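Long-range contacts in ORF 37 (Human herpesvirus 8 type M, PDB 3POV), which cuts double- and single-stranded DNA as an endonuclease and exonuclease, processing branched viral DNA intermediates to promote production of packaged unit-length genomes: residues A[343-348]-A[437-442]; A[306-311]-A[365-370]. All blocks are in the same frame, centred on the assembly; numbering follows the deposited sequence.

Contact 1: A[343-348]-A[437-442]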
loop_
_atom_site.group_PDB
_atom_site.type_symbol
_atom_site.label_atom_id
_atom_site.label_comp_id
_atom_site.label_asym_id
_atom_site.label_seq_id
_atom_site.Cartn_x
_atom_site.Cartn_y
_atom_site.Cartn_z
ATOM N N ASP A 343 8.685 -14.988 11.228
ATOM C CA ASP A 343 8.943 -14.866 12.655
ATOM C C ASP A 343 7.626 -14.654 13.384
ATOM O O ASP A 343 6.887 -13.710 13.095
ATOM C CB ASP A 343 9.886 -13.700 12.947
ATOM C CG ASP A 343 11.283 -13.938 12.419
ATOM O OD1 ASP A 343 11.999 -14.783 12.996
ATOM O OD2 ASP A 343 11.668 -13.276 11.430
ATOM N N VAL A 344 7.331 -15.542 14.324
ATOM C CA VAL A 344 6.098 -15.460 15.104
ATOM C C VAL A 344 6.367 -14.856 16.480
ATOM O O VAL A 344 7.199 -15.352 17.233
ATOM C CB VAL A 344 5.462 -16.854 15.280
ATOM C CG1 VAL A 344 4.099 -16.737 15.939
ATOM C CG2 VAL A 344 5.347 -17.559 13.936
ATOM N N TYR A 345 5.662 -13.781 16.806
ATOM C CA TYR A 345 5.801 -13.152 18.115
ATOM C C TYR A 345 4.534 -13.297 18.945
ATOM O O TYR A 345 3.504 -12.705 18.633
ATOM C CB TYR A 345 6.146 -11.667 17.982
ATOM C CG TYR A 345 7.419 -11.399 17.226
ATOM C CD1 TYR A 345 8.624 -11.230 17.894
ATOM C CD2 TYR A 345 7.420 -11.324 15.842
ATOM C CE1 TYR A 345 9.795 -10.992 17.204
ATOM C CE2 TYR A 345 8.582 -11.086 15.142
ATOM C CZ TYR A 345 9.767 -10.919 15.827
ATOM O OH TYR A 345 10.927 -10.678 15.126
ATOM N N VAL A 346 4.620 -14.091 20.003
ATOM C CA VAL A 346 3.549 -14.177 20.980
ATOM C C VAL A 346 3.691 -12.999 21.933
ATOM O O VAL A 346 4.728 -12.829 22.574
ATOM C CB VAL A 346 3.610 -15.503 21.778
ATOM C CG1 VAL A 346 2.591 -15.494 22.922
ATOM C CG2 VAL A 346 3.377 -16.690 20.858
ATOM N N LEU A 347 2.654 -12.175 22.017
ATOM C CA LEU A 347 2.701 -10.998 22.876
ATOM C C LEU A 347 2.173 -11.320 24.270
ATOM O O LEU A 347 1.261 -12.135 24.423
ATOM C CB LEU A 347 1.889 -9.858 22.259
ATOM C CG LEU A 347 2.290 -9.477 20.830
ATOM C CD1 LEU A 347 1.375 -8.403 20.277
ATOM C CD2 LEU A 347 3.736 -9.024 20.792
ATOM N N THR A 348 2.744 -10.682 25.286
ATOM C CA THR A 348 2.240 -10.843 26.642
ATOM C C THR A 348 0.829 -10.280 26.754
ATOM O O THR A 348 0.539 -9.190 26.261
ATOM C CB THR A 348 3.143 -10.163 27.708
ATOM O OG1 THR A 348 3.053 -8.736 27.591
ATOM C CG2 THR A 348 4.589 -10.603 27.558
ATOM N N THR A 437 -2.604 -9.847 20.163
ATOM C CA THR A 437 -2.209 -11.092 20.806
ATOM C C THR A 437 -0.999 -11.708 20.101
ATOM O O THR A 437 -0.113 -12.279 20.742
ATOM C CB THR A 437 -3.376 -12.101 20.812
ATOM O OG1 THR A 437 -3.685 -12.486 19.469
ATOM C CG2 THR A 437 -4.620 -11.478 21.455
ATOM N N LEU A 438 -0.966 -11.575 18.778
ATOM C CA LEU A 438 0.096 -12.150 17.961
ATOM C C LEU A 438 0.658 -11.136 16.967
ATOM O O LEU A 438 -0.061 -10.260 16.487
ATOM C CB LEU A 438 -0.444 -13.335 17.162
ATOM C CG LEU A 438 -0.204 -14.774 17.603
ATOM C CD1 LEU A 438 -0.599 -15.693 16.458
ATOM C CD2 LEU A 438 1.248 -15.004 17.995
ATOM N N LEU A 439 1.939 -11.282 16.643
ATOM C CA LEU A 439 2.567 -10.494 15.588
ATOM C C LEU A 439 3.414 -11.407 14.707
ATOM O O LEU A 439 4.421 -11.947 15.155
ATOM C CB LEU A 439 3.423 -9.372 16.187
ATOM C CG LEU A 439 3.949 -8.258 15.262
ATOM C CD1 LEU A 439 5.386 -8.500 14.835
ATOM C CD2 LEU A 439 3.048 -8.033 14.046
ATOM N N ILE A 440 2.993 -11.590 13.459
ATOM C CA ILE A 440 3.724 -12.446 12.528
ATOM C C ILE A 440 4.398 -11.652 11.405
ATOM O O ILE A 440 3.730 -11.000 10.604
ATOM C CB ILE A 440 2.807 -13.518 11.913
ATOM C CG1 ILE A 440 2.163 -14.353 13.026
ATOM C CG2 ILE A 440 3.590 -14.397 10.918
ATOM C CD1 ILE A 440 1.218 -15.425 12.537
ATOM N N VAL A 441 5.726 -11.713 11.362
ATOM C CA VAL A 441 6.496 -11.068 10.309
ATOM C C VAL A 441 6.910 -12.078 9.245
ATOM O O VAL A 441 7.616 -13.043 9.537
ATOM C CB VAL A 441 7.754 -10.392 10.867
ATOM C CG1 VAL A 441 8.553 -9.749 9.737
ATOM C CG2 VAL A 441 7.381 -9.355 11.916
ATOM N N THR A 442 6.475 -11.844 8.010
ATOM C CA THR A 442 6.734 -12.766 6.903
ATOM C C THR A 442 7.478 -12.100 5.733
ATOM O O THR A 442 6.988 -11.135 5.137
ATOM C CB THR A 442 5.414 -13.367 6.378
ATOM O OG1 THR A 442 4.714 -13.989 7.458
ATOM C CG2 THR A 442 5.673 -14.398 5.291
#
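Strands 343-347 and 437-442 run antiparallel, their axes 4.7 Å apart at an angle of 165°, joined by backbone hydrogen bonds that pair Asp-343 with Val-441 and Tyr-345 with Leu-439. A fifth bond, Leu-347 N to Thr-437 O at 3.0 Å, closes the series. On the face bearing Tyr-345, Leu-439 and Val-441, the tyrosine and Leu-439 lie side by side and point the same way, with Tyr-345 CD2 3.6 Å from Leu-439 CD1. With CG anti to the carbonyl carbon (chi1 -59°), the Tyr-345 ring lies beside its own backbone N and meets Leu-439 O edge-on, in its plane, while Val-441 CG2 reaches CE2 obliquely. Helix 181-197 packs on this face, touching Tyr-345, Leu-439 and Val-441. Both strands belong to the mixed sheet of the PDDEXK nuclease fold, in which strand 403-412 separates 437-442 from strand 243-250, which carries the magnesium ligands Glu-246 and Ile-247. Through the other face, Leu-438 sends CD2 across to 3.3 Å from Tyr-345 O, also 3.9 Å from both Val-344 CG1 and Val-346 CG2. Beta-branched Val-344, Val-346 and Ile-440 suit an extended chain, and helix 276-283 covers Val-344, Leu-438 and Ile-440. Thr-437 and Leu-438 form a classic beta bulge opposite Phe-410. The partly exposed Asp-343 places OD1 in salt bridges with Lys-364 and Arg-362 of the adjoining strand.

Contact 2: A[306-311]-A[365-370]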
loop_
_atom_site.group_PDB
_atom_site.type_symbol
_atom_site.label_atom_id
_atom_site.label_comp_id
_atom_site.label_asym_id
_atom_site.label_seq_id
_atom_site.Cartn_x
_atom_site.Cartn_y
_atom_site.Cartn_z
ATOM N N LEU A 306 -1.320 -16.684 4.107
ATOM C CA LEU A 306 -0.241 -17.572 4.547
ATOM C C LEU A 306 -0.423 -19.012 4.071
ATOM O O LEU A 306 -1.510 -19.579 4.183
ATOM C CB LEU A 306 -0.088 -17.550 6.070
ATOM C CG LEU A 306 0.540 -16.311 6.709
ATOM C CD1 LEU A 306 0.611 -16.481 8.223
ATOM C CD2 LEU A 306 1.925 -16.041 6.134
ATOM N N VAL A 307 0.650 -19.595 3.540
ATOM C CA VAL A 307 0.641 -20.999 3.141
ATOM C C VAL A 307 1.706 -21.819 3.877
ATOM O O VAL A 307 2.687 -21.280 4.400
ATOM C CB VAL A 307 0.826 -21.171 1.615
ATOM C CG1 VAL A 307 -0.383 -20.621 0.870
ATOM C CG2 VAL A 307 2.113 -20.494 1.141
ATOM N N ALA A 308 1.490 -23.130 3.919
ATOM C CA ALA A 308 2.473 -24.062 4.441
ATOM C C ALA A 308 2.653 -25.179 3.424
ATOM O O ALA A 308 1.674 -25.682 2.872
ATOM C CB ALA A 308 2.016 -24.620 5.768
ATOM N N TYR A 309 3.901 -25.558 3.168
ATOM C CA TYR A 309 4.197 -26.593 2.182
ATOM C C TYR A 309 4.566 -27.914 2.844
ATOM O O TYR A 309 4.538 -28.964 2.205
ATOM C CB TYR A 309 5.305 -26.134 1.226
ATOM C CG TYR A 309 4.931 -24.888 0.462
ATOM C CD1 TYR A 309 3.983 -24.936 -0.549
ATOM C CD2 TYR A 309 5.503 -23.660 0.767
ATOM C CE1 TYR A 309 3.623 -23.802 -1.243
ATOM C CE2 TYR A 309 5.148 -22.520 0.078
ATOM C CZ TYR A 309 4.208 -22.596 -0.927
ATOM O OH TYR A 309 3.845 -21.466 -1.616
ATOM N N ASP A 310 4.908 -27.858 4.127
ATOM C CA ASP A 310 5.304 -29.052 4.857
ATOM C C ASP A 310 4.070 -29.769 5.401
ATOM O O ASP A 310 3.208 -29.157 6.029
ATOM C CB ASP A 310 6.262 -28.689 5.990
ATOM C CG ASP A 310 6.969 -29.899 6.565
ATOM O OD1 ASP A 310 6.778 -31.010 6.028
ATOM O OD2 ASP A 310 7.719 -29.740 7.551
ATOM N N GLN A 311 3.995 -31.071 5.156
ATOM C CA GLN A 311 2.815 -31.853 5.503
ATOM C C GLN A 311 2.469 -31.788 6.994
ATOM O O GLN A 311 1.336 -32.072 7.386
ATOM C CB GLN A 311 2.992 -33.302 5.060
ATOM C CG GLN A 311 1.747 -33.899 4.447
ATOM C CD GLN A 311 1.326 -35.174 5.133
ATOM O OE1 GLN A 311 0.849 -35.152 6.269
ATOM N NE2 GLN A 311 1.504 -36.301 4.449
ATOM N N ALA A 365 8.765 -20.035 11.956
ATOM C CA ALA A 365 7.800 -21.003 11.456
ATOM C C ALA A 365 7.880 -21.099 9.938
ATOM O O ALA A 365 7.973 -20.083 9.251
ATOM C CB ALA A 365 6.385 -20.632 11.897
ATOM N N ASN A 366 7.847 -22.324 9.424
ATOM C CA ASN A 366 7.775 -22.547 7.985
ATOM C C ASN A 366 6.391 -22.206 7.435
ATOM O O ASN A 366 5.663 -23.072 6.943
ATOM C CB ASN A 366 8.166 -23.986 7.633
ATOM C CG ASN A 366 7.360 -25.016 8.401
ATOM O OD1 ASN A 366 6.780 -24.715 9.443
ATOM N ND2 ASN A 366 7.323 -26.239 7.889
ATOM N N LEU A 367 6.034 -20.933 7.554
ATOM C CA LEU A 367 4.844 -20.392 6.918
ATOM C C LEU A 367 5.291 -19.296 5.956
ATOM O O LEU A 367 6.164 -18.496 6.280
ATOM C CB LEU A 367 3.870 -19.844 7.966
ATOM C CG LEU A 367 3.288 -20.895 8.917
ATOM C CD1 LEU A 367 2.399 -20.268 9.984
ATOM C CD2 LEU A 367 2.522 -21.946 8.130
ATOM N N PHE A 368 4.703 -19.265 4.771
ATOM C CA PHE A 368 5.152 -18.333 3.749
ATOM C C PHE A 368 4.004 -17.503 3.190
ATOM O O PHE A 368 2.837 -17.861 3.334
ATOM C CB PHE A 368 5.874 -19.084 2.625
ATOM C CG PHE A 368 6.986 -19.977 3.111
ATOM C CD1 PHE A 368 8.204 -19.441 3.506
ATOM C CD2 PHE A 368 6.812 -21.351 3.179
ATOM C CE1 PHE A 368 9.224 -20.260 3.960
ATOM C CE2 PHE A 368 7.829 -22.174 3.628
ATOM C CZ PHE A 368 9.037 -21.629 4.020
ATOM N N VAL A 369 4.349 -16.383 2.564
ATOM C CA VAL A 369 3.361 -15.550 1.893
ATOM C C VAL A 369 2.705 -16.316 0.747
ATOM O O VAL A 369 3.382 -16.962 -0.051
ATOM C CB VAL A 369 3.975 -14.225 1.355
ATOM C CG1 VAL A 369 5.151 -14.506 0.423
ATOM C CG2 VAL A 369 2.912 -13.396 0.641
ATOM N N ASN A 370 1.381 -16.248 0.686
ATOM C CA ASN A 370 0.626 -16.821 -0.414
ATOM C C ASN A 370 0.787 -15.929 -1.648
ATOM O O ASN A 370 0.287 -14.802 -1.677
ATOM C CB ASN A 370 -0.847 -16.942 -0.017
ATOM C CG ASN A 370 -1.687 -17.616 -1.080
ATOM O OD1 ASN A 370 -1.161 -18.183 -2.032
ATOM N ND2 ASN A 370 -3.002 -17.561 -0.919
HETATM O O HOH W 1 5.043 -19.005 -1.118
HETATM O O HOH W 2 5.932 -25.010 4.994
#
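Val-307 and Phe-368 form an antiparallel hydrogen-bonded pair near one end of the mixed sheet of the PDDEXK nuclease fold, where the short strand 306-308 lies between strands 359-369 and 291-293. Val-307 N donates to Phe-368 O at 2.8 Å and Phe-368 N returns a bond to Val-307 O, both nearly straight at 170° and in the carbonyl plane. On the Phe-368 side of the sheet, the ring of Tyr-309 meets that of Phe-368 rim to rim, CD2 to CD2 at 3.6 Å, with the planes 27° apart and neither ring over the other's face. Val-307 splits its branches: CG2 lies by Phe-368 O, and CG1, anti to the carbonyl carbon (chi1 -67°), meets the Asn-370 side chain at about a right angle. A small residue suits position 308, since Ala-308 CB stands 3.6 Å from Leu-367 CD2. Leu-367 and Leu-306 both rest on Val-291 of strand 291-293.

Beyond the paired residues the chains part, and polar groups take over. Asn-366, the centre of an inverse gamma turn, brings ND2 to 3.3 Å from Asp-310 CB; Trp-313 NE1 holds its OD1, and ND2 donates to Glu-312 OE2. Asn-370 is fixed likewise, ND2 bonding to the carbonyls of Ser-301 and Asp-304 and OD1 accepting from Arg-372 N. Two waters bridge the segments where direct bonding stops. One accepts from Tyr-309 N and donates to Asn-366 O. The other lies in the plane of the tyrosine ring, accepting from Tyr-309 OH at 2.8 Å and donating to Val-369 O at 2.8 Å.

How the contacts relate
Contacts 1 and 2 share one sheet, in which strands 342-347 and 359-369 are neighbours. Contact 1 lies deeper within the sheet, between helices on both faces, and relies on regular main-chain bonding with almost wholly apolar side chains. Contact 2 lies toward the sheet's end: its paired residues are buried, but Tyr-309 and Asp-310 reach the surface. Two waters bridge its segments beyond the two direct bonds, while the asparagine amides bond mainly to nearby loops. Helix 276-283 touches both contacts, reaching Asn-366 and Leu-367 in contact 2. They touch directly as well, Thr-442 CG2 packing 3.6 Å from Val-369 N and Val-344 CG2 3.8 Å from Ala-365 CB.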